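Local structure of glycerate dehydrogenase related protein (Thermoplasma acidophilum, 3GVX) at residues Arg147-Thr152 against Ala168-Gln173; Ala209-Val214 against Val235-Pro240. The protein probably reduces 2-oxoacids such as glyoxylate or hydroxypyruvate with a nicotinamide cofactor, as expected of a D-isomer specific 2-hydroxyacid dehydrogenase. One frame throughout, in Å; residues are numbered along the deposited sequence.

Both contacts belong to the probable NAD-binding, Rossmann-type domain and its seven-stranded parallel sheet. Contact 1 comes first along the chain and closes before contact 2 opens. It lays helix 167-172 against strand 147-151, next to the edge strand 162-163. Contact 2 joins two loops, one following strand 204-207 and the other following strand 230-233, which are neighbours in the same sheet. The centres of the contacts lie about 22 Å apart and their nearest atoms about 8 Å, without touching. The probable cofactor-binding domain thus has a helix-on-sheet layer at contact 1 and, at contact 2, a loop pair that probably contributes to the active site.

Contact 1: Arg147-Thr152 against Ala168-Gln173; sequences RVIAYT and ADLFRQ
Leu-170 and Gln-173 of 168-173 meet Ile-149 and Tyr-151 of the strand, a small buried contact made largely by the methyl ends of two aliphatic side chains. Leu-170 shows how it is built, from root to tip. Its CB leaves the helix toward the strand, and CG lies opposite the backbone N (chi1 -179°), which carries both methyl groups to the sheet. The CD1 branch runs along the strand backbone, beside Ile-149 O and then the next peptide link, where it lies about 3.8 Å from Tyr-151 N. Both methyls, CD1 and CD2, lie 4.1 Å from Tyr-151 CB, at the base of that side chain, while the phenol ring leads away. Leucine and isoleucine slide past each other in opposite senses.

Such packing is that of a Rossmann-type fold, in which helix 167-172 belongs to the crossover from strand 162-163 to strand 176-179. Its residues 168-172 run nearly antiparallel to strand 147-151, with the two axes at 168° and 8.5 Å apart. Val-162, on the edge strand, touches both Ile-149 and Gln-173.

Further along 168-173, Ile-149 crosses Gln-173 at about a right angle, its CD1 coming 3.5 Å from Gln-173 CB. Beyond CG the glutamine chain is extended and brings its amide beside Asp-169, where Gln-173 NE2 gives a weak hydrogen bond to Asp-169 OD1 (3.1 Å) and another weak one to the backbone carbonyl of Asp-169.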
ATOM      1  N   ARG B 147      -6.149   9.553   7.129  1.00 29.13           N
ATOM      2  CA  ARG B 147      -6.991   9.809   8.282  1.00 31.67           C
ATOM      3  C   ARG B 147      -8.119   8.800   8.085  1.00 32.39           C
ATOM      4  O   ARG B 147      -8.548   8.569   6.956  1.00 32.88           O
ATOM      5  CB  ARG B 147      -7.507  11.247   8.211  1.00 33.99           C
ATOM      6  CG  ARG B 147      -8.497  11.649   9.274  1.00 39.78           C
ATOM      7  CD  ARG B 147      -8.991  13.091   9.016  1.00 42.36           C
ATOM      8  NE  ARG B 147      -9.778  13.598  10.131  1.00 43.07           N
ATOM      9  CZ  ARG B 147      -9.325  13.695  11.376  1.00 46.09           C
ATOM     10  NH1 ARG B 147      -8.081  13.324  11.663  1.00 46.07           N
ATOM     11  NH2 ARG B 147     -10.121  14.148  12.336  1.00 45.05           N
ATOM     12  N   VAL B 148      -8.611   8.196   9.159  1.00 32.37           N
ATOM     13  CA  VAL B 148      -9.655   7.195   9.005  1.00 33.08           C
ATOM     14  C   VAL B 148     -10.992   7.505   9.655  1.00 33.40           C
ATOM     15  O   VAL B 148     -11.078   7.839  10.827  1.00 34.19           O
ATOM     16  CB  VAL B 148      -9.146   5.811   9.478  1.00 33.10           C
ATOM     17  CG1 VAL B 148     -10.272   4.789   9.449  1.00 29.98           C
ATOM     18  CG2 VAL B 148      -7.978   5.363   8.577  1.00 29.61           C
ATOM     19  N   ILE B 149     -12.039   7.401   8.852  1.00 34.67           N
ATOM     20  CA  ILE B 149     -13.385   7.642   9.303  1.00 35.33           C
ATOM     21  C   ILE B 149     -14.133   6.327   9.164  1.00 36.75           C
ATOM     22  O   ILE B 149     -14.075   5.655   8.130  1.00 33.30           O
ATOM     23  CB  ILE B 149     -14.039   8.757   8.472  1.00 38.48           C
ATOM     24  CG1 ILE B 149     -13.275  10.059   8.738  1.00 39.01           C
ATOM     25  CG2 ILE B 149     -15.525   8.887   8.824  1.00 37.60           C
ATOM     26  CD1 ILE B 149     -13.282  11.024   7.608  1.00 41.32           C
ATOM     27  N   ALA B 150     -14.806   5.943  10.235  1.00 37.41           N
ATOM     28  CA  ALA B 150     -15.512   4.691  10.214  1.00 39.78           C
ATOM     29  C   ALA B 150     -16.965   4.827  10.544  1.00 41.49           C
ATOM     30  O   ALA B 150     -17.388   5.640  11.368  1.00 43.04           O
ATOM     31  CB  ALA B 150     -14.855   3.702  11.157  1.00 36.77           C
ATOM     32  N   TYR B 151     -17.738   4.032   9.839  1.00 42.82           N
ATOM     33  CA  TYR B 151     -19.143   3.995  10.082  1.00 45.34           C
ATOM     34  C   TYR B 151     -19.378   2.560  10.485  1.00 47.09           C
ATOM     35  O   TYR B 151     -19.229   1.643   9.670  1.00 47.01           O
ATOM     36  CB  TYR B 151     -19.935   4.310   8.831  1.00 45.92           C
ATOM     37  CG  TYR B 151     -21.361   3.912   9.036  1.00 46.92           C
ATOM     38  CD1 TYR B 151     -22.206   4.660   9.845  1.00 46.93           C
ATOM     39  CD2 TYR B 151     -21.826   2.704   8.545  1.00 47.50           C
ATOM     40  CE1 TYR B 151     -23.483   4.204  10.172  1.00 48.62           C
ATOM     41  CE2 TYR B 151     -23.097   2.238   8.860  1.00 48.35           C
ATOM     42  CZ  TYR B 151     -23.921   2.991   9.678  1.00 49.03           C
ATOM     43  OH  TYR B 151     -25.178   2.523   9.991  1.00 52.26           O
ATOM     44  N   THR B 152     -19.737   2.355  11.742  1.00 48.19           N
ATOM     45  CA  THR B 152     -19.935   0.998  12.186  1.00 49.48           C
ATOM     46  C   THR B 152     -20.940   0.733  13.267  1.00 51.45           C
ATOM     47  O   THR B 152     -21.306   1.597  14.061  1.00 52.07           O
ATOM     48  CB  THR B 152     -18.643   0.382  12.694  1.00 48.36           C
ATOM     49  OG1 THR B 152     -18.872  -0.995  13.007  1.00 47.69           O
ATOM     50  CG2 THR B 152     -18.178   1.113  13.948  1.00 47.51           C
ATOM     51  N   ALA B 168     -24.215   8.629   5.132  1.00 41.79           N
ATOM     52  CA  ALA B 168     -24.178   9.902   4.425  1.00 42.71           C
ATOM     53  C   ALA B 168     -23.140  10.791   5.076  1.00 42.31           C
ATOM     54  O   ALA B 168     -22.397  11.491   4.396  1.00 43.58           O
ATOM     55  CB  ALA B 168     -25.566  10.585   4.438  1.00 43.60           C
ATOM     56  N   ASP B 169     -23.081  10.757   6.399  1.00 41.14           N
ATOM     57  CA  ASP B 169     -22.100  11.554   7.127  1.00 41.04           C
ATOM     58  C   ASP B 169     -20.684  11.079   6.804  1.00 39.50           C
ATOM     59  O   ASP B 169     -19.759  11.875   6.733  1.00 38.70           O
ATOM     60  CB  ASP B 169     -22.368  11.480   8.636  1.00 43.65           C
ATOM     61  CG  ASP B 169     -21.282  12.155   9.465  1.00 46.94           C
ATOM     62  OD1 ASP B 169     -20.875  13.283   9.122  1.00 48.89           O
ATOM     63  OD2 ASP B 169     -20.833  11.565  10.468  1.00 48.45           O
ATOM     64  N   LEU B 170     -20.526   9.776   6.602  1.00 37.69           N
ATOM     65  CA  LEU B 170     -19.230   9.199   6.260  1.00 36.16           C
ATOM     66  C   LEU B 170     -18.791   9.696   4.884  1.00 35.73           C
ATOM     67  O   LEU B 170     -17.681  10.173   4.719  1.00 33.79           O
ATOM     68  CB  LEU B 170     -19.291   7.665   6.270  1.00 36.19           C
ATOM     69  CG  LEU B 170     -17.973   6.941   5.957  1.00 35.55           C
ATOM     70  CD1 LEU B 170     -17.130   6.759   7.226  1.00 36.59           C
ATOM     71  CD2 LEU B 170     -18.316   5.596   5.335  1.00 36.69           C
ATOM     72  N   PHE B 171     -19.671   9.585   3.896  1.00 35.03           N
ATOM     73  CA  PHE B 171     -19.361  10.061   2.548  1.00 36.50           C
ATOM     74  C   PHE B 171     -18.968  11.528   2.564  1.00 37.48           C
ATOM     75  O   PHE B 171     -18.087  11.956   1.827  1.00 39.01           O
ATOM     76  CB  PHE B 171     -20.555   9.871   1.601  1.00 35.55           C
ATOM     77  CG  PHE B 171     -20.634   8.502   0.991  1.00 35.18           C
ATOM     78  CD1 PHE B 171     -20.737   7.373   1.794  1.00 36.08           C
ATOM     79  CD2 PHE B 171     -20.556   8.330  -0.384  1.00 35.11           C
ATOM     80  CE1 PHE B 171     -20.749   6.099   1.234  1.00 35.17           C
ATOM     81  CE2 PHE B 171     -20.568   7.054  -0.952  1.00 35.12           C
ATOM     82  CZ  PHE B 171     -20.662   5.940  -0.137  1.00 35.84           C
ATOM     83  N   ARG B 172     -19.614  12.293   3.429  1.00 38.30           N
ATOM     84  CA  ARG B 172     -19.342  13.712   3.527  1.00 39.68           C
ATOM     85  C   ARG B 172     -17.951  14.064   4.036  1.00 39.26           C
ATOM     86  O   ARG B 172     -17.439  15.133   3.741  1.00 39.08           O
ATOM     87  CB  ARG B 172     -20.390  14.384   4.410  1.00 41.49           C
ATOM     88  CG  ARG B 172     -21.729  14.612   3.737  1.00 44.89           C
ATOM     89  CD  ARG B 172     -22.438  15.768   4.422  1.00 45.78           C
ATOM     90  NE  ARG B 172     -22.956  15.397   5.735  1.00 47.94           N
ATOM     91  CZ  ARG B 172     -24.070  14.701   5.931  1.00 48.55           C
ATOM     92  NH1 ARG B 172     -24.787  14.298   4.897  1.00 46.49           N
ATOM     93  NH2 ARG B 172     -24.469  14.415   7.166  1.00 49.34           N
ATOM     94  N   GLN B 173     -17.344  13.164   4.799  1.00 37.85           N
ATOM     95  CA  GLN B 173     -16.017  13.412   5.349  1.00 37.74           C
ATOM     96  C   GLN B 173     -14.942  12.613   4.633  1.00 36.71           C
ATOM     97  O   GLN B 173     -13.795  12.615   5.053  1.00 36.77           O
ATOM     98  CB  GLN B 173     -15.976  13.035   6.832  1.00 37.77           C
ATOM     99  CG  GLN B 173     -16.994  13.720   7.704  1.00 40.65           C
ATOM    100  CD  GLN B 173     -16.903  13.249   9.138  1.00 42.93           C
ATOM    101  OE1 GLN B 173     -15.916  13.512   9.822  1.00 41.68           O
ATOM    102  NE2 GLN B 173     -17.924  12.530   9.595  1.00 43.40           N
TER

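Contact 2: Ala209-Val214 against Val235-Pro240; sequences ARADVV and VWWNEP
The indole of Trp-237 receives the methyl group of Ala-211 over one face and polar atoms at its edge. Ala-211 CB stands 3.7 Å from the centroid of the five-membered ring of Trp-237, only 11° off the ring normal, a CH-pi contact. At the edge, near the ring plane, lie Val-214 O, Asp-212 OD1 and Trp-236 NE1. The second indole, that of Trp-236, has Trp-237 CZ3 over one of its faces, 3.4 Å above the plane and offset toward the rim, so the rim of one tryptophan leans on the other.

A hydrogen bond helps to set the rotation of the Trp-237 ring: NE1 donates to Val-214 O at 2.7 Å, with an N-H...O angle of 154°. The donor is tilted from the plane of that carbonyl, although the carbonyl oxygen itself stays close to the ring plane. Val-214 also supplies carbon, its CG1 lying 3.7 Å from Trp-237 CZ2. On the other flank, Asp-212 OD1 approaches Trp-237 CD1 at 3.5 Å, with the carboxylate steeply inclined to the ring.

Val-235 lies against Ala-211. Its CG2 sits between its own backbone N and carbonyl carbon, and from there it presses on the 210-211 peptide, 3.3 Å from Ala-211 N. Its CG1 turns to Ala-209 O.

Within 235-240, Trp-236 N donates to Glu-239 OE2 at 2.9 Å, helping to position that carboxylate ahead of the cis-bonded Pro-240, on which Phe-112 of the second subunit packs. Glu-239 OE1 and Arg-210 NH2 each make a weak hydrogen bond to His-255, a grouping consistent with the arginine-glutamate-histidine active site of D-2-hydroxyacid dehydrogenases.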
ATOM      1  N   ALA B 209     -16.975  -5.811  -0.552  1.00 39.84           N
ATOM      2  CA  ALA B 209     -18.014  -6.499   0.209  1.00 41.16           C
ATOM      3  C   ALA B 209     -18.867  -7.348  -0.734  1.00 40.99           C
ATOM      4  O   ALA B 209     -18.456  -8.412  -1.170  1.00 41.88           O
ATOM      5  CB  ALA B 209     -18.882  -5.473   0.954  1.00 40.64           C
ATOM      6  N   ARG B 210     -20.042  -6.848  -1.068  1.00 41.46           N
ATOM      7  CA  ARG B 210     -20.932  -7.556  -1.964  1.00 42.85           C
ATOM      8  C   ARG B 210     -21.565  -6.567  -2.914  1.00 42.16           C
ATOM      9  O   ARG B 210     -21.861  -5.432  -2.539  1.00 41.70           O
ATOM     10  CB  ARG B 210     -21.997  -8.293  -1.153  1.00 44.03           C
ATOM     11  CG  ARG B 210     -21.460  -9.484  -0.367  1.00 46.65           C
ATOM     12  CD  ARG B 210     -21.292 -10.675  -1.297  1.00 50.92           C
ATOM     13  NE  ARG B 210     -19.948 -11.250  -1.257  1.00 56.87           N
ATOM     14  CZ  ARG B 210     -19.575 -12.265  -0.481  1.00 58.96           C
ATOM     15  NH1 ARG B 210     -20.451 -12.834   0.332  1.00 60.57           N
ATOM     16  NH2 ARG B 210     -18.324 -12.710  -0.517  1.00 59.24           N
ATOM     17  N   ALA B 211     -21.753  -6.999  -4.151  1.00 42.15           N
ATOM     18  CA  ALA B 211     -22.349  -6.152  -5.160  1.00 43.29           C
ATOM     19  C   ALA B 211     -23.738  -5.675  -4.725  1.00 44.78           C
ATOM     20  O   ALA B 211     -24.093  -4.512  -4.936  1.00 44.12           O
ATOM     21  CB  ALA B 211     -22.423  -6.898  -6.494  1.00 43.22           C
ATOM     22  N   ASP B 212     -24.511  -6.543  -4.081  1.00 45.46           N
ATOM     23  CA  ASP B 212     -25.855  -6.155  -3.677  1.00 46.00           C
ATOM     24  C   ASP B 212     -25.998  -5.129  -2.572  1.00 44.78           C
ATOM     25  O   ASP B 212     -27.101  -4.664  -2.306  1.00 43.61           O
ATOM     26  CB  ASP B 212     -26.688  -7.404  -3.400  1.00 48.28           C
ATOM     27  CG  ASP B 212     -26.975  -8.175  -4.677  1.00 50.35           C
ATOM     28  OD1 ASP B 212     -27.469  -7.551  -5.632  1.00 48.64           O
ATOM     29  OD2 ASP B 212     -26.686  -9.386  -4.743  1.00 52.23           O
ATOM     30  N   VAL B 213     -24.893  -4.752  -1.938  1.00 42.07           N
ATOM     31  CA  VAL B 213     -24.973  -3.721  -0.920  1.00 40.71           C
ATOM     32  C   VAL B 213     -25.107  -2.430  -1.721  1.00 41.73           C
ATOM     33  O   VAL B 213     -25.414  -1.364  -1.188  1.00 41.32           O
ATOM     34  CB  VAL B 213     -23.704  -3.676  -0.025  1.00 41.41           C
ATOM     35  CG1 VAL B 213     -23.784  -2.492   0.940  1.00 39.53           C
ATOM     36  CG2 VAL B 213     -23.560  -4.997   0.746  1.00 39.02           C
ATOM     37  N   VAL B 214     -24.886  -2.546  -3.028  1.00 41.90           N
ATOM     38  CA  VAL B 214     -25.006  -1.408  -3.924  1.00 42.34           C
ATOM     39  C   VAL B 214     -26.098  -1.568  -4.982  1.00 42.85           C
ATOM     40  O   VAL B 214     -26.217  -2.602  -5.644  1.00 42.82           O
ATOM     41  CB  VAL B 214     -23.674  -1.097  -4.669  1.00 43.07           C
ATOM     42  CG1 VAL B 214     -23.905   0.001  -5.722  1.00 40.92           C
ATOM     43  CG2 VAL B 214     -22.596  -0.676  -3.670  1.00 44.48           C
ATOM     44  N   VAL B 235     -16.238  -7.017  -6.742  1.00 36.14           N
ATOM     45  CA  VAL B 235     -17.480  -7.781  -6.829  1.00 38.52           C
ATOM     46  C   VAL B 235     -18.502  -7.119  -7.731  1.00 40.48           C
ATOM     47  O   VAL B 235     -18.757  -5.916  -7.644  1.00 42.14           O
ATOM     48  CB  VAL B 235     -18.126  -7.972  -5.453  1.00 37.14           C
ATOM     49  CG1 VAL B 235     -17.157  -8.676  -4.512  1.00 36.40           C
ATOM     50  CG2 VAL B 235     -18.588  -6.627  -4.909  1.00 36.31           C
ATOM     51  N   TRP B 236     -19.093  -7.914  -8.604  1.00 41.91           N
ATOM     52  CA  TRP B 236     -20.079  -7.392  -9.523  1.00 43.64           C
ATOM     53  C   TRP B 236     -21.421  -8.077  -9.306  1.00 43.51           C
ATOM     54  O   TRP B 236     -21.475  -9.142  -8.704  1.00 44.52           O
ATOM     55  CB  TRP B 236     -19.577  -7.591 -10.949  1.00 43.80           C
ATOM     56  CG  TRP B 236     -20.297  -6.752 -11.897  1.00 45.72           C
ATOM     57  CD1 TRP B 236     -21.319  -7.140 -12.701  1.00 47.17           C
ATOM     58  CD2 TRP B 236     -20.097  -5.354 -12.142  1.00 45.80           C
ATOM     59  NE1 TRP B 236     -21.775  -6.081 -13.430  1.00 48.49           N
ATOM     60  CE2 TRP B 236     -21.047  -4.968 -13.108  1.00 47.12           C
ATOM     61  CE3 TRP B 236     -19.219  -4.391 -11.635  1.00 44.16           C
ATOM     62  CZ2 TRP B 236     -21.142  -3.668 -13.590  1.00 46.04           C
ATOM     63  CZ3 TRP B 236     -19.315  -3.098 -12.113  1.00 45.40           C
ATOM     64  CH2 TRP B 236     -20.277  -2.747 -13.080  1.00 46.44           C
ATOM     65  N   TRP B 237     -22.508  -7.485  -9.782  1.00 44.05           N
ATOM     66  CA  TRP B 237     -23.787  -8.137  -9.587  1.00 44.43           C
ATOM     67  C   TRP B 237     -23.880  -9.374 -10.466  1.00 45.68           C
ATOM     68  O   TRP B 237     -23.298  -9.446 -11.561  1.00 44.56           O
ATOM     69  CB  TRP B 237     -24.948  -7.181  -9.869  1.00 43.05           C
ATOM     70  CG  TRP B 237     -24.887  -5.931  -9.067  1.00 41.58           C
ATOM     71  CD1 TRP B 237     -25.539  -5.663  -7.900  1.00 40.32           C
ATOM     72  CD2 TRP B 237     -24.107  -4.772  -9.367  1.00 40.60           C
ATOM     73  NE1 TRP B 237     -25.219  -4.405  -7.457  1.00 38.36           N
ATOM     74  CE2 TRP B 237     -24.347  -3.833  -8.341  1.00 39.61           C
ATOM     75  CE3 TRP B 237     -23.245  -4.429 -10.413  1.00 39.60           C
ATOM     76  CZ2 TRP B 237     -23.734  -2.580  -8.314  1.00 40.63           C
ATOM     77  CZ3 TRP B 237     -22.637  -3.187 -10.390  1.00 41.71           C
ATOM     78  CH2 TRP B 237     -22.890  -2.270  -9.347  1.00 40.75           C
ATOM     79  N   ASN B 238     -24.612 -10.344  -9.931  1.00 47.51           N
ATOM     80  CA  ASN B 238     -24.863 -11.640 -10.533  1.00 50.38           C
ATOM     81  C   ASN B 238     -23.638 -12.524 -10.479  1.00 51.64           C
ATOM     82  O   ASN B 238     -23.597 -13.434  -9.663  1.00 53.31           O
ATOM     83  CB  ASN B 238     -25.405 -11.494 -11.952  1.00 51.87           C
ATOM     84  CG  ASN B 238     -26.659 -10.634 -11.992  1.00 53.30           C
ATOM     85  OD1 ASN B 238     -27.465 -10.648 -11.050  1.00 52.14           O
ATOM     86  ND2 ASN B 238     -26.836  -9.887 -13.076  1.00 54.13           N
ATOM     87  N   GLU B 239     -22.621 -12.265 -11.291  1.00 52.04           N
ATOM     88  CA  GLU B 239     -21.423 -13.114 -11.251  1.00 52.38           C
ATOM     89  C   GLU B 239     -21.796 -14.600 -11.320  1.00 52.28           C
ATOM     90  O   GLU B 239     -22.495 -15.115 -10.463  1.00 51.09           O
ATOM     91  CB  GLU B 239     -20.667 -12.927  -9.933  1.00 52.90           C
ATOM     92  CG  GLU B 239     -19.930 -11.627  -9.724  1.00 54.45           C
ATOM     93  CD  GLU B 239     -19.217 -11.627  -8.374  1.00 55.39           C
ATOM     94  OE1 GLU B 239     -18.583 -12.649  -8.048  1.00 56.53           O
ATOM     95  OE2 GLU B 239     -19.288 -10.623  -7.638  1.00 54.25           O
ATOM     96  N   PRO B 240     -21.329 -15.292 -12.351  1.00 52.99           N
ATOM     97  CA  PRO B 240     -20.481 -14.774 -13.421  1.00 53.93           C
ATOM     98  C   PRO B 240     -21.157 -14.090 -14.620  1.00 55.00           C
ATOM     99  O   PRO B 240     -20.464 -13.562 -15.483  1.00 55.61           O
ATOM    100  CB  PRO B 240     -19.611 -15.987 -13.792  1.00 53.55           C
ATOM    101  CG  PRO B 240     -20.394 -17.151 -13.350  1.00 53.94           C
ATOM    102  CD  PRO B 240     -20.967 -16.686 -12.047  1.00 52.90           C
TER